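Local coordinates for leucine-rich repeat protein (Bacteroides thetaiotaomicron, PDB 4ECN) that is of unknown function but is probably an extracellular protein that binds partner proteins through its leucine-rich repeats, at residues Ile155-Val160 against Glu172-Val178; Glu235-Gly241 against Pro258-Thr264; Pro129-Phe135 against Ser207-Ala213; Glu348-Leu352 against Leu371-Met375. All coordinates share one frame; numbering follows the deposited sequence.

Interaction 1: residues Ile155-Val160 against Glu172-Val178; sequences IRYVDV and ELKGMKV
The ring of Tyr157 lies obliquely against the backbone of Gly175-Lys177. Tyr157 CD1 is 3.7 Å from Lys177 CA, and Tyr157 CE1 is 3.7 Å from Lys177 CB. Arg231 adds a cation-pi contact to this ring. The carboxylate of Asp159 is the other flat group. Gly175 N meets Asp159 OD1 almost end-on, at 2.7 Å and with an N-H...O angle of 172°. Asp159 OD2 bonds to the hydroxyl of Tyr224, so both oxygens are held. Asp159 CG stands beside its own backbone N (chi1 -69°), which carries OD1 over to the corner at Gly175. The opposite side of the hairpin is apolar. Met176 CE sits 3.7 Å from Val158 CG1. Met176, a selenomethionine, bends at its last torsion (chi3 -58°), and its CE also reaches both methyls of Val160. Val178 CG2 packs across Val158 CB at 3.9 Å. Phe135 covers Val160, Leu173 and Met176. Paired backbone bonds join Val158 with Met176 and Val160 with Leu173. Between these pairs the register slips by one residue, where the second strand turns its corner. This is an antiparallel beta hairpin with a beta bulge, within a DUF4458 domain of the transthyretin clan.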
loop_
_atom_site.group_PDB
_atom_site.type_symbol
_atom_site.label_atom_id
_atom_site.label_comp_id
_atom_site.label_asym_id
_atom_site.label_seq_id
_atom_site.Cartn_x
_atom_site.Cartn_y
_atom_site.Cartn_z
ATOM N N ILE A 155 -0.196 -12.452 47.352
ATOM C CA ILE A 155 -0.925 -12.538 46.082
ATOM C C ILE A 155 -2.349 -12.148 46.488
ATOM O O ILE A 155 -2.932 -12.864 47.310
ATOM C CB ILE A 155 -0.830 -13.919 45.337
ATOM C CG1 ILE A 155 0.532 -14.179 44.709
ATOM C CG2 ILE A 155 -1.933 -14.063 44.282
ATOM C CD1 ILE A 155 0.710 -15.650 44.194
ATOM N N ARG A 156 -2.894 -11.024 46.019
ATOM C CA ARG A 156 -4.228 -10.620 46.484
ATOM C C ARG A 156 -5.344 -10.964 45.479
ATOM O O ARG A 156 -6.464 -11.282 45.895
ATOM C CB ARG A 156 -4.239 -9.119 46.775
ATOM C CG ARG A 156 -3.233 -8.711 47.853
ATOM C CD ARG A 156 -3.750 -8.875 49.265
ATOM N NE ARG A 156 -2.682 -8.628 50.231
ATOM C CZ ARG A 156 -2.012 -9.584 50.868
ATOM N NH1 ARG A 156 -2.322 -10.863 50.678
ATOM N NH2 ARG A 156 -1.044 -9.270 51.719
ATOM N N TYR A 157 -5.035 -10.878 44.167
ATOM C CA TYR A 157 -5.954 -11.140 43.054
ATOM C C TYR A 157 -5.276 -11.953 41.951
ATOM O O TYR A 157 -4.056 -11.876 41.779
ATOM C CB TYR A 157 -6.493 -9.823 42.471
ATOM C CG TYR A 157 -7.374 -9.077 43.443
ATOM C CD1 TYR A 157 -8.727 -9.379 43.563
ATOM C CD2 TYR A 157 -6.848 -8.094 44.279
ATOM C CE1 TYR A 157 -9.535 -8.733 44.500
ATOM C CE2 TYR A 157 -7.646 -7.435 45.216
ATOM C CZ TYR A 157 -8.993 -7.749 45.317
ATOM O OH TYR A 157 -9.780 -7.078 46.226
ATOM N N VAL A 158 -6.076 -12.732 41.202
ATOM C CA VAL A 158 -5.568 -13.538 40.104
ATOM C C VAL A 158 -6.541 -13.471 38.894
ATOM O O VAL A 158 -7.741 -13.217 39.054
ATOM C CB VAL A 158 -5.304 -15.000 40.554
ATOM C CG1 VAL A 158 -6.593 -15.809 40.669
ATOM C CG2 VAL A 158 -4.313 -15.692 39.628
ATOM N N ASP A 159 -5.980 -13.672 37.682
ATOM C CA ASP A 159 -6.683 -13.789 36.398
ATOM C C ASP A 159 -6.413 -15.145 35.868
ATOM O O ASP A 159 -5.243 -15.458 35.676
ATOM C CB ASP A 159 -6.249 -12.706 35.373
ATOM C CG ASP A 159 -6.643 -11.270 35.656
ATOM O OD1 ASP A 159 -7.719 -11.053 36.226
ATOM O OD2 ASP A 159 -5.921 -10.369 35.221
ATOM N N VAL A 160 -7.426 -16.002 35.679
ATOM C CA VAL A 160 -7.041 -17.292 35.121
ATOM C C VAL A 160 -7.795 -17.506 33.801
ATOM O O VAL A 160 -8.944 -17.089 33.631
ATOM C CB VAL A 160 -7.157 -18.531 36.062
ATOM C CG1 VAL A 160 -6.569 -18.240 37.443
ATOM C CG2 VAL A 160 -8.574 -19.071 36.176
ATOM N N GLU A 172 -11.836 -16.356 29.986
ATOM C CA GLU A 172 -11.021 -15.567 30.901
ATOM C C GLU A 172 -11.851 -15.209 32.166
ATOM O O GLU A 172 -12.989 -14.748 32.057
ATOM C CB GLU A 172 -10.463 -14.314 30.197
ATOM C CG GLU A 172 -9.426 -13.551 31.022
ATOM C CD GLU A 172 -8.050 -14.175 31.180
ATOM O OE1 GLU A 172 -7.562 -14.776 30.195
ATOM O OE2 GLU A 172 -7.423 -13.986 32.251
ATOM N N LEU A 173 -11.278 -15.482 33.350
ATOM C CA LEU A 173 -11.874 -15.252 34.675
ATOM C C LEU A 173 -11.037 -14.177 35.359
ATOM O O LEU A 173 -9.948 -14.452 35.874
ATOM C CB LEU A 173 -11.931 -16.585 35.463
ATOM C CG LEU A 173 -12.594 -17.740 34.708
ATOM C CD1 LEU A 173 -12.222 -19.082 35.283
ATOM C CD2 LEU A 173 -14.084 -17.565 34.590
ATOM N N LYS A 174 -11.512 -12.927 35.282
ATOM C CA LYS A 174 -10.727 -11.773 35.685
ATOM C C LYS A 174 -11.006 -11.296 37.114
ATOM O O LYS A 174 -12.124 -11.405 37.616
ATOM C CB LYS A 174 -10.961 -10.616 34.704
ATOM C CG LYS A 174 -10.265 -10.838 33.355
ATOM C CD LYS A 174 -10.405 -9.657 32.379
ATOM C CE LYS A 174 -9.730 -9.859 31.031
ATOM N NZ LYS A 174 -8.241 -9.923 31.128
ATOM N N GLY A 175 -9.932 -10.787 37.729
ATOM C CA GLY A 175 -9.860 -10.201 39.058
ATOM C C GLY A 175 -10.480 -10.984 40.194
ATOM O O GLY A 175 -11.177 -10.390 41.021
HETATM N N MSE A 176 -10.220 -12.299 40.278
HETATM C CA MSE A 176 -10.747 -13.125 41.365
HETATM C C MSE A 176 -9.946 -12.883 42.649
HETATM O O MSE A 176 -8.710 -12.848 42.582
HETATM C CB MSE A 176 -10.729 -14.609 40.993
HETATM C CG MSE A 176 -11.668 -14.978 39.830
HETATM SE SE MSE A 176 -11.602 -16.884 39.384
HETATM C CE MSE A 176 -9.713 -17.021 38.979
ATOM N N LYS A 177 -10.645 -12.704 43.816
ATOM C CA LYS A 177 -9.972 -12.454 45.094
ATOM C C LYS A 177 -9.436 -13.763 45.681
ATOM O O LYS A 177 -10.181 -14.716 45.919
ATOM C CB LYS A 177 -10.876 -11.741 46.112
ATOM C CG LYS A 177 -10.102 -11.221 47.324
ATOM C CD LYS A 177 -11.002 -10.763 48.458
ATOM C CE LYS A 177 -10.250 -10.561 49.761
ATOM N NZ LYS A 177 -9.728 -11.841 50.333
ATOM N N VAL A 178 -8.127 -13.768 45.921
ATOM C CA VAL A 178 -7.356 -14.875 46.467
ATOM C C VAL A 178 -7.405 -14.775 47.999
ATOM O O VAL A 178 -6.932 -13.788 48.569
ATOM C CB VAL A 178 -5.901 -14.840 45.902
ATOM C CG1 VAL A 178 -5.041 -15.933 46.503
ATOM C CG2 VAL A 178 -5.884 -14.934 44.375
#

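Interaction 2: residues Glu235-Gly241 against Pro258-Thr264; sequences ETQSVRG and PIQLKET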
loop_
_atom_site.group_PDB
_atom_site.type_symbol
_atom_site.label_atom_id
_atom_site.label_comp_id
_atom_site.label_asym_id
_atom_site.label_seq_id
_atom_site.Cartn_x
_atom_site.Cartn_y
_atom_site.Cartn_z
ATOM N N GLU A 235 3.199 -11.285 38.109
ATOM C CA GLU A 235 3.719 -12.093 37.002
ATOM C C GLU A 235 2.592 -12.533 36.067
ATOM O O GLU A 235 1.424 -12.543 36.450
ATOM C CB GLU A 235 4.489 -13.341 37.498
ATOM C CG GLU A 235 3.606 -14.460 38.029
ATOM C CD GLU A 235 4.309 -15.756 38.373
ATOM O OE1 GLU A 235 5.368 -16.044 37.770
ATOM O OE2 GLU A 235 3.770 -16.510 39.215
ATOM N N THR A 236 2.963 -12.952 34.866
ATOM C CA THR A 236 2.049 -13.486 33.873
ATOM C C THR A 236 2.733 -14.717 33.329
ATOM O O THR A 236 3.905 -14.648 32.940
ATOM C CB THR A 236 1.655 -12.439 32.799
ATOM O OG1 THR A 236 1.127 -11.273 33.424
ATOM C CG2 THR A 236 0.602 -12.954 31.862
ATOM N N GLN A 237 2.050 -15.858 33.371
ATOM C CA GLN A 237 2.660 -17.080 32.877
ATOM C C GLN A 237 1.712 -17.894 32.031
ATOM O O GLN A 237 0.512 -17.936 32.311
ATOM C CB GLN A 237 3.140 -17.966 34.040
ATOM C CG GLN A 237 4.180 -17.371 34.984
ATOM C CD GLN A 237 5.539 -17.091 34.401
ATOM O OE1 GLN A 237 5.993 -17.724 33.447
ATOM N NE2 GLN A 237 6.256 -16.179 35.038
ATOM N N SER A 238 2.267 -18.560 31.002
ATOM C CA SER A 238 1.568 -19.563 30.206
ATOM C C SER A 238 1.863 -20.887 30.878
ATOM O O SER A 238 3.036 -21.212 31.127
ATOM C CB SER A 238 1.978 -19.537 28.738
ATOM O OG SER A 238 1.094 -20.353 27.984
ATOM N N VAL A 239 0.810 -21.584 31.302
ATOM C CA VAL A 239 0.950 -22.828 32.042
ATOM C C VAL A 239 0.012 -23.905 31.476
ATOM O O VAL A 239 -0.671 -23.695 30.470
ATOM C CB VAL A 239 0.674 -22.591 33.561
ATOM C CG1 VAL A 239 1.777 -21.760 34.219
ATOM C CG2 VAL A 239 -0.702 -21.975 33.806
ATOM N N ARG A 240 0.021 -25.073 32.143
ATOM C CA ARG A 240 -0.816 -26.250 31.937
ATOM C C ARG A 240 -1.113 -26.840 33.308
ATOM O O ARG A 240 -0.366 -27.672 33.818
ATOM C CB ARG A 240 -0.172 -27.277 30.982
ATOM C CG ARG A 240 -0.240 -26.928 29.494
ATOM C CD ARG A 240 -1.674 -26.899 28.966
ATOM N NE ARG A 240 -1.744 -26.754 27.511
ATOM C CZ ARG A 240 -1.637 -25.596 26.863
ATOM N NH1 ARG A 240 -1.408 -24.469 27.530
ATOM N NH2 ARG A 240 -1.734 -25.560 25.538
ATOM N N GLY A 241 -2.155 -26.316 33.931
ATOM C CA GLY A 241 -2.620 -26.770 35.227
ATOM C C GLY A 241 -3.243 -28.139 35.096
ATOM O O GLY A 241 -3.653 -28.544 34.005
ATOM N N PRO A 258 -1.270 -23.455 38.771
ATOM C CA PRO A 258 0.143 -23.669 39.142
ATOM C C PRO A 258 1.003 -22.389 39.123
ATOM O O PRO A 258 1.569 -22.020 38.086
ATOM C CB PRO A 258 0.632 -24.655 38.073
ATOM C CG PRO A 258 -0.199 -24.375 36.897
ATOM C CD PRO A 258 -1.550 -23.975 37.418
ATOM N N ILE A 259 1.170 -21.770 40.303
ATOM C CA ILE A 259 1.946 -20.540 40.459
ATOM C C ILE A 259 3.439 -20.872 40.306
ATOM O O ILE A 259 3.913 -21.834 40.895
ATOM C CB ILE A 259 1.615 -19.854 41.806
ATOM C CG1 ILE A 259 0.091 -19.552 41.928
ATOM C CG2 ILE A 259 2.469 -18.591 42.044
ATOM C CD1 ILE A 259 -0.543 -18.662 40.837
ATOM N N GLN A 260 4.160 -20.083 39.487
ATOM C CA GLN A 260 5.571 -20.302 39.157
ATOM C C GLN A 260 6.544 -19.464 39.987
ATOM O O GLN A 260 7.672 -19.923 40.226
ATOM C CB GLN A 260 5.818 -19.969 37.674
ATOM C CG GLN A 260 4.994 -20.787 36.687
ATOM C CD GLN A 260 5.266 -22.268 36.761
ATOM O OE1 GLN A 260 6.416 -22.724 36.675
ATOM N NE2 GLN A 260 4.198 -23.047 36.884
ATOM N N LEU A 261 6.132 -18.221 40.362
ATOM C CA LEU A 261 6.927 -17.220 41.094
ATOM C C LEU A 261 8.195 -16.932 40.304
ATOM O O LEU A 261 9.311 -17.107 40.803
ATOM C CB LEU A 261 7.261 -17.658 42.536
ATOM C CG LEU A 261 6.106 -18.076 43.435
ATOM C CD1 LEU A 261 6.611 -18.891 44.609
ATOM C CD2 LEU A 261 5.303 -16.892 43.904
ATOM N N LYS A 262 8.014 -16.592 39.028
ATOM C CA LYS A 262 9.127 -16.324 38.127
ATOM C C LYS A 262 8.987 -14.946 37.467
ATOM O O LYS A 262 8.003 -14.222 37.675
ATOM C CB LYS A 262 9.226 -17.416 37.037
ATOM C CG LYS A 262 9.444 -18.835 37.522
ATOM C CD LYS A 262 9.416 -19.793 36.335
ATOM C CE LYS A 262 9.470 -21.250 36.735
ATOM N NZ LYS A 262 9.295 -22.152 35.563
ATOM N N GLU A 263 9.995 -14.584 36.675
ATOM C CA GLU A 263 9.981 -13.350 35.921
ATOM C C GLU A 263 9.154 -13.609 34.680
ATOM O O GLU A 263 9.248 -14.702 34.118
ATOM C CB GLU A 263 11.426 -12.923 35.613
ATOM C CG GLU A 263 11.612 -11.432 35.369
ATOM C CD GLU A 263 13.039 -10.959 35.589
ATOM O OE1 GLU A 263 13.916 -11.297 34.761
ATOM O OE2 GLU A 263 13.286 -10.268 36.607
ATOM N N THR A 264 8.291 -12.655 34.291
ATOM C CA THR A 264 7.448 -12.793 33.102
ATOM C C THR A 264 8.357 -12.795 31.909
ATOM O O THR A 264 9.233 -11.925 31.815
ATOM C CB THR A 264 6.410 -11.685 33.060
ATOM O OG1 THR A 264 5.683 -11.756 34.266
ATOM C CG2 THR A 264 5.441 -11.810 31.879
#
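Glu235, near the end of strand 230-238, holds the loop by which the chain leaves strand 251-259. Its carboxylate takes two successive backbone N-H groups of that loop. Lys262 N reaches OE1 of Glu235 at 3.0 Å from above the carboxylate plane. Leu261 N reaches OE2 of Glu235 at 3.1 Å, on the syn side, 26° out of the carboxylate plane. From the other face of the plane, Gln237 NE2 bonds to Glu235 OE1 at 2.9 Å. Tyr221 and Tyr150 both give hydroxyl bonds to OE2. With so many partners, the buried carboxylate is probably stabilised as an anion. The extended chain beyond CG (chi2 173°) carries the carboxylate across to the loop.

This loop joins the last strand of the transthyretin-clan beta sheet, 251-259, to helix 266-280. Further along it, Thr264 OG1 accepts Thr236 N at 3.0 Å, and Thr264 CG2 packs 3.9 Å from Thr236 CB. Gln237 NE2 also makes a weak bond to Glu263 O. At the other end, Val239 CB lies 3.9 Å from Pro258 CG. Gln260 CG packs against Gln237 CG, and Gln260 NE2 bonds to Glu140 OE1.

Interaction 3: residues Pro129-Phe135 against Ser207-Ala213; sequences PHGTVTF and SAVWLPA
Thr132 and Trp210 lie side by side on one face of the sheet and point the same way. The methyl CG2 of Thr132 sits over the five-membered ring of Trp210, 3.6 Å from its centroid and 13° off the normal. This is a CH-pi contact. With OG1 of Thr132 between the backbone N and the carbonyl carbon (chi1 53°), CG2 falls anti to the carbonyl carbon, over the ring. Tyr91, beyond these two strands, also meets the Trp210 ring. His130 and Pro212 lie alongside each other in a similar way. Pro212 CA stands over one face of the His130 imidazole, 3.9 Å from its centroid, while Trp210 O lies at the ring edge. His130 ND1 bonds back to Val128 O.

The other face of the pair is aliphatic and aromatic. Val133 CG2 touches Leu211 CD1 at 4.0 Å. Phe135 runs at about a right angle to Val209, and Val209 CG2 is at the ring edge, 4.0 Å from Phe135 CE2. Leu173 and Met176 of strand 170-179 pack on Val209. Backbone bonds run in both directions between Val133 and Val209 and between Gly131 and Leu211. Ala213 N adds one more to Pro129 O, at 3.0 Å. Strand 251-259 runs parallel along the other side of strand 130-139. The result is an antiparallel strand pair in the mixed sheet of the second DUF4458 domain.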
loop_
_atom_site.group_PDB
_atom_site.type_symbol
_atom_site.label_atom_id
_atom_site.label_comp_id
_atom_site.label_asym_id
_atom_site.label_seq_id
_atom_site.Cartn_x
_atom_site.Cartn_y
_atom_site.Cartn_z
ATOM N N PRO A 129 -25.615 -26.522 29.446
ATOM C CA PRO A 129 -25.507 -26.844 30.869
ATOM C C PRO A 129 -24.180 -26.355 31.458
ATOM O O PRO A 129 -23.117 -26.487 30.838
ATOM C CB PRO A 129 -25.617 -28.362 30.889
ATOM C CG PRO A 129 -25.153 -28.795 29.567
ATOM C CD PRO A 129 -25.581 -27.741 28.615
ATOM N N HIS A 130 -24.272 -25.726 32.639
ATOM C CA HIS A 130 -23.152 -25.170 33.380
ATOM C C HIS A 130 -23.054 -25.775 34.750
ATOM O O HIS A 130 -24.051 -26.244 35.304
ATOM C CB HIS A 130 -23.312 -23.647 33.514
ATOM C CG HIS A 130 -22.999 -22.877 32.270
ATOM N ND1 HIS A 130 -23.804 -22.958 31.146
ATOM C CD2 HIS A 130 -22.007 -21.986 32.032
ATOM C CE1 HIS A 130 -23.258 -22.149 30.249
ATOM N NE2 HIS A 130 -22.178 -21.534 30.738
ATOM N N GLY A 131 -21.844 -25.746 35.284
ATOM C CA GLY A 131 -21.495 -26.140 36.640
ATOM C C GLY A 131 -20.741 -24.971 37.247
ATOM O O GLY A 131 -20.627 -23.924 36.594
ATOM N N THR A 132 -20.228 -25.110 38.492
ATOM C CA THR A 132 -19.475 -24.016 39.129
ATOM C C THR A 132 -18.082 -24.532 39.566
ATOM O O THR A 132 -17.886 -25.738 39.695
ATOM C CB THR A 132 -20.248 -23.357 40.279
ATOM O OG1 THR A 132 -20.671 -24.345 41.212
ATOM C CG2 THR A 132 -21.454 -22.556 39.782
ATOM N N VAL A 133 -17.100 -23.616 39.715
ATOM C CA VAL A 133 -15.705 -23.967 40.010
ATOM C C VAL A 133 -15.061 -22.982 40.983
ATOM O O VAL A 133 -15.351 -21.787 40.949
ATOM C CB VAL A 133 -14.879 -24.017 38.678
ATOM C CG1 VAL A 133 -13.381 -23.833 38.901
ATOM C CG2 VAL A 133 -15.133 -25.315 37.924
ATOM N N THR A 134 -14.137 -23.502 41.807
ATOM C CA THR A 134 -13.269 -22.748 42.707
ATOM C C THR A 134 -11.849 -23.166 42.403
ATOM O O THR A 134 -11.607 -24.329 42.064
ATOM C CB THR A 134 -13.621 -22.931 44.185
ATOM O OG1 THR A 134 -13.586 -24.328 44.499
ATOM C CG2 THR A 134 -14.953 -22.312 44.554
ATOM N N PHE A 135 -10.910 -22.231 42.526
ATOM C CA PHE A 135 -9.509 -22.500 42.228
ATOM C C PHE A 135 -8.679 -22.594 43.498
ATOM O O PHE A 135 -9.052 -22.053 44.545
ATOM C CB PHE A 135 -8.949 -21.407 41.300
ATOM C CG PHE A 135 -9.689 -21.389 39.985
ATOM C CD1 PHE A 135 -9.308 -22.228 38.945
ATOM C CD2 PHE A 135 -10.831 -20.613 39.822
ATOM C CE1 PHE A 135 -10.029 -22.258 37.755
ATOM C CE2 PHE A 135 -11.546 -20.641 38.626
ATOM C CZ PHE A 135 -11.133 -21.449 37.602
ATOM N N SER A 207 -15.042 -17.214 45.731
ATOM C CA SER A 207 -16.211 -16.928 44.895
ATOM C C SER A 207 -16.193 -17.864 43.655
ATOM O O SER A 207 -15.249 -17.812 42.845
ATOM C CB SER A 207 -16.257 -15.459 44.485
ATOM O OG SER A 207 -16.414 -14.585 45.591
ATOM N N ALA A 208 -17.195 -18.770 43.557
ATOM C CA ALA A 208 -17.307 -19.725 42.454
ATOM C C ALA A 208 -17.593 -19.020 41.146
ATOM O O ALA A 208 -18.182 -17.935 41.148
ATOM C CB ALA A 208 -18.400 -20.735 42.736
ATOM N N VAL A 209 -17.180 -19.632 40.021
ATOM C CA VAL A 209 -17.424 -19.084 38.692
ATOM C C VAL A 209 -18.305 -20.075 37.955
ATOM O O VAL A 209 -18.390 -21.210 38.384
ATOM C CB VAL A 209 -16.122 -18.741 37.924
ATOM C CG1 VAL A 209 -15.263 -17.774 38.723
ATOM C CG2 VAL A 209 -15.324 -19.986 37.543
ATOM N N TRP A 210 -19.001 -19.642 36.896
ATOM C CA TRP A 210 -19.882 -20.507 36.108
ATOM C C TRP A 210 -19.224 -20.876 34.802
ATOM O O TRP A 210 -19.078 -20.015 33.926
ATOM C CB TRP A 210 -21.255 -19.849 35.830
ATOM C CG TRP A 210 -22.215 -19.882 36.978
ATOM C CD1 TRP A 210 -23.253 -20.748 37.155
ATOM C CD2 TRP A 210 -22.226 -19.003 38.107
ATOM N NE1 TRP A 210 -23.888 -20.486 38.348
ATOM C CE2 TRP A 210 -23.278 -19.419 38.953
ATOM C CE3 TRP A 210 -21.429 -17.911 38.501
ATOM C CZ2 TRP A 210 -23.564 -18.775 40.162
ATOM C CZ3 TRP A 210 -21.704 -17.283 39.709
ATOM C CH2 TRP A 210 -22.762 -17.711 40.523
ATOM N N LEU A 211 -18.839 -22.159 34.660
ATOM C CA LEU A 211 -18.243 -22.702 33.436
ATOM C C LEU A 211 -19.157 -23.725 32.774
ATOM O O LEU A 211 -19.779 -24.505 33.488
ATOM C CB LEU A 211 -16.885 -23.371 33.717
ATOM C CG LEU A 211 -15.702 -22.512 34.118
ATOM C CD1 LEU A 211 -14.523 -23.388 34.417
ATOM C CD2 LEU A 211 -15.321 -21.520 33.028
ATOM N N PRO A 212 -19.218 -23.828 31.431
ATOM C CA PRO A 212 -20.019 -24.929 30.841
ATOM C C PRO A 212 -19.440 -26.298 31.252
ATOM O O PRO A 212 -18.227 -26.411 31.468
ATOM C CB PRO A 212 -19.910 -24.694 29.323
ATOM C CG PRO A 212 -19.330 -23.326 29.152
ATOM C CD PRO A 212 -18.552 -23.011 30.391
ATOM N N ALA A 213 -20.292 -27.326 31.408
ATOM C CA ALA A 213 -19.806 -28.658 31.766
ATOM C C ALA A 213 -18.830 -29.162 30.706
ATOM O O ALA A 213 -19.063 -29.013 29.504
ATOM C CB ALA A 213 -20.963 -29.625 31.932
#

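Interaction 4: residues Glu348-Leu352 against Leu371-Met375; sequences ELKVL and LTPDM
Val351 packs against three successive residues of the loop Leu371-Pro373. Val351 CB is 4.0 Å from Leu371 CD2. Val351 CG1 faces the carbonyl of Thr372, 3.7 Å from Thr372 O. Val351 CG2 lies 4.0 Å from Pro373 CD. A chi1 of -69° turns CG1 toward Thr372 O and CG2 toward Pro373. Lys350 continues the contact toward the surface. Lys350 CB touches Pro373 CB at 3.8 Å. The aliphatic chain then crosses the carboxylate of Asp374, with Lys350 CD 3.3 Å from Asp374 OD2. A bend at the last torsion (chi4 -68°) leaves Lys350 NZ in a long salt bridge to Asp374 OD1, at 3.9 Å.

Outside the segments, Gln451 NE2 bonds to Asp374 OD1, while Lys350 NZ makes a weak bond to Lys449 O. Ile452, on the next strand of the sheet, packs on both Val351 and Leu371. Leu349 and Leu352 point away from the loop and pack on Leu328 of the preceding strand. Val351 belongs to strand 351-353, one of the parallel strands of a leucine-rich repeat sheet. The loop comes from the long connection between this strand and strand 452-456, and it covers the sheet face opposite the leucine core of the solenoid.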
loop_
_atom_site.group_PDB
_atom_site.type_symbol
_atom_site.label_atom_id
_atom_site.label_comp_id
_atom_site.label_asym_id
_atom_site.label_seq_id
_atom_site.Cartn_x
_atom_site.Cartn_y
_atom_site.Cartn_z
ATOM N N GLU A 348 12.731 -6.368 19.686
ATOM C CA GLU A 348 13.229 -7.223 18.600
ATOM C C GLU A 348 12.555 -6.828 17.264
ATOM O O GLU A 348 12.766 -7.477 16.256
ATOM C CB GLU A 348 13.000 -8.716 18.920
ATOM C CG GLU A 348 13.699 -9.211 20.177
ATOM C CD GLU A 348 15.213 -9.112 20.187
ATOM O OE1 GLU A 348 15.840 -9.481 19.171
ATOM O OE2 GLU A 348 15.775 -8.702 21.228
ATOM N N LEU A 349 11.765 -5.758 17.268
ATOM C CA LEU A 349 11.036 -5.238 16.113
ATOM C C LEU A 349 12.032 -4.707 15.072
ATOM O O LEU A 349 12.902 -3.905 15.406
ATOM C CB LEU A 349 10.075 -4.132 16.617
ATOM C CG LEU A 349 8.798 -3.773 15.865
ATOM C CD1 LEU A 349 8.063 -4.976 15.375
ATOM C CD2 LEU A 349 7.884 -2.962 16.764
ATOM N N LYS A 350 11.944 -5.226 13.839
ATOM C CA LYS A 350 12.841 -4.879 12.747
ATOM C C LYS A 350 12.103 -4.154 11.609
ATOM O O LYS A 350 12.717 -3.364 10.890
ATOM C CB LYS A 350 13.548 -6.130 12.221
ATOM C CG LYS A 350 14.670 -6.572 13.152
ATOM C CD LYS A 350 15.634 -7.529 12.467
ATOM C CE LYS A 350 16.986 -7.618 13.148
ATOM N NZ LYS A 350 17.759 -6.341 13.027
ATOM N N VAL A 351 10.798 -4.404 11.453
ATOM C CA VAL A 351 9.963 -3.742 10.442
ATOM C C VAL A 351 8.656 -3.330 11.149
ATOM O O VAL A 351 8.092 -4.104 11.895
ATOM C CB VAL A 351 9.742 -4.579 9.147
ATOM C CG1 VAL A 351 11.039 -4.702 8.353
ATOM C CG2 VAL A 351 9.155 -5.963 9.429
ATOM N N LEU A 352 8.271 -2.070 11.021
ATOM C CA LEU A 352 7.103 -1.482 11.681
ATOM C C LEU A 352 6.381 -0.603 10.699
ATOM O O LEU A 352 6.995 0.265 10.082
ATOM C CB LEU A 352 7.532 -0.695 12.933
ATOM C CG LEU A 352 6.454 0.071 13.683
ATOM C CD1 LEU A 352 5.359 -0.860 14.196
ATOM C CD2 LEU A 352 7.065 0.853 14.820
ATOM N N LEU A 371 6.564 -6.876 3.580
ATOM C CA LEU A 371 7.686 -6.248 4.246
ATOM C C LEU A 371 8.087 -7.171 5.384
ATOM O O LEU A 371 7.249 -7.487 6.238
ATOM C CB LEU A 371 7.242 -4.861 4.713
ATOM C CG LEU A 371 8.325 -3.856 4.920
ATOM C CD1 LEU A 371 8.506 -3.031 3.683
ATOM C CD2 LEU A 371 7.936 -2.922 6.021
ATOM N N THR A 372 9.300 -7.725 5.332
ATOM C CA THR A 372 9.702 -8.708 6.343
ATOM C C THR A 372 11.036 -8.372 6.996
ATOM O O THR A 372 11.862 -7.688 6.392
ATOM C CB THR A 372 9.806 -10.128 5.736
ATOM O OG1 THR A 372 10.722 -10.120 4.636
ATOM C CG2 THR A 372 8.455 -10.720 5.350
ATOM N N PRO A 373 11.299 -8.898 8.214
ATOM C CA PRO A 373 12.583 -8.617 8.846
ATOM C C PRO A 373 13.735 -9.287 8.101
ATOM O O PRO A 373 13.580 -10.382 7.537
ATOM C CB PRO A 373 12.418 -9.193 10.258
ATOM C CG PRO A 373 10.945 -9.407 10.439
ATOM C CD PRO A 373 10.448 -9.733 9.092
ATOM N N ASP A 374 14.897 -8.591 8.106
ATOM C CA ASP A 374 16.184 -8.996 7.538
ATOM C C ASP A 374 16.015 -9.461 6.093
ATOM O O ASP A 374 16.068 -10.660 5.806
ATOM C CB ASP A 374 16.835 -10.091 8.396
ATOM C CG ASP A 374 17.084 -9.681 9.828
ATOM O OD1 ASP A 374 17.957 -8.805 10.055
ATOM O OD2 ASP A 374 16.446 -10.271 10.728
HETATM N N MSE A 375 15.749 -8.501 5.203
HETATM C CA MSE A 375 15.602 -8.761 3.777
HETATM C C MSE A 375 16.953 -8.678 3.090
HETATM O O MSE A 375 17.840 -7.981 3.591
HETATM C CB MSE A 375 14.626 -7.758 3.131
HETATM C CG MSE A 375 13.176 -7.932 3.552
HETATM SE SE MSE A 375 11.935 -6.700 2.656
HETATM C CE MSE A 375 12.749 -5.078 3.024
#

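Overall arrangement
Interactions 1 and 3 lie within one mixed sheet of the transthyretin-clan domain, and interaction 2 reaches the same sheet at its edge and its exit loop. All three are partly buried. Interaction 4 is a surface contact in the repeat region, its centre about 44 Å from that of interaction 3. Interaction 1 is nested within the chain loop closed by interaction 3. The two share one apolar face, and both rest on antiparallel backbone ladders. Interaction 2 touches interaction 1 through Ile259 and Ile155, but it relies on a buried carboxylate and side-chain bonds instead of strand pairing. Interaction 4 also lacks regular pairing. It combines apolar packing with a long ion pair.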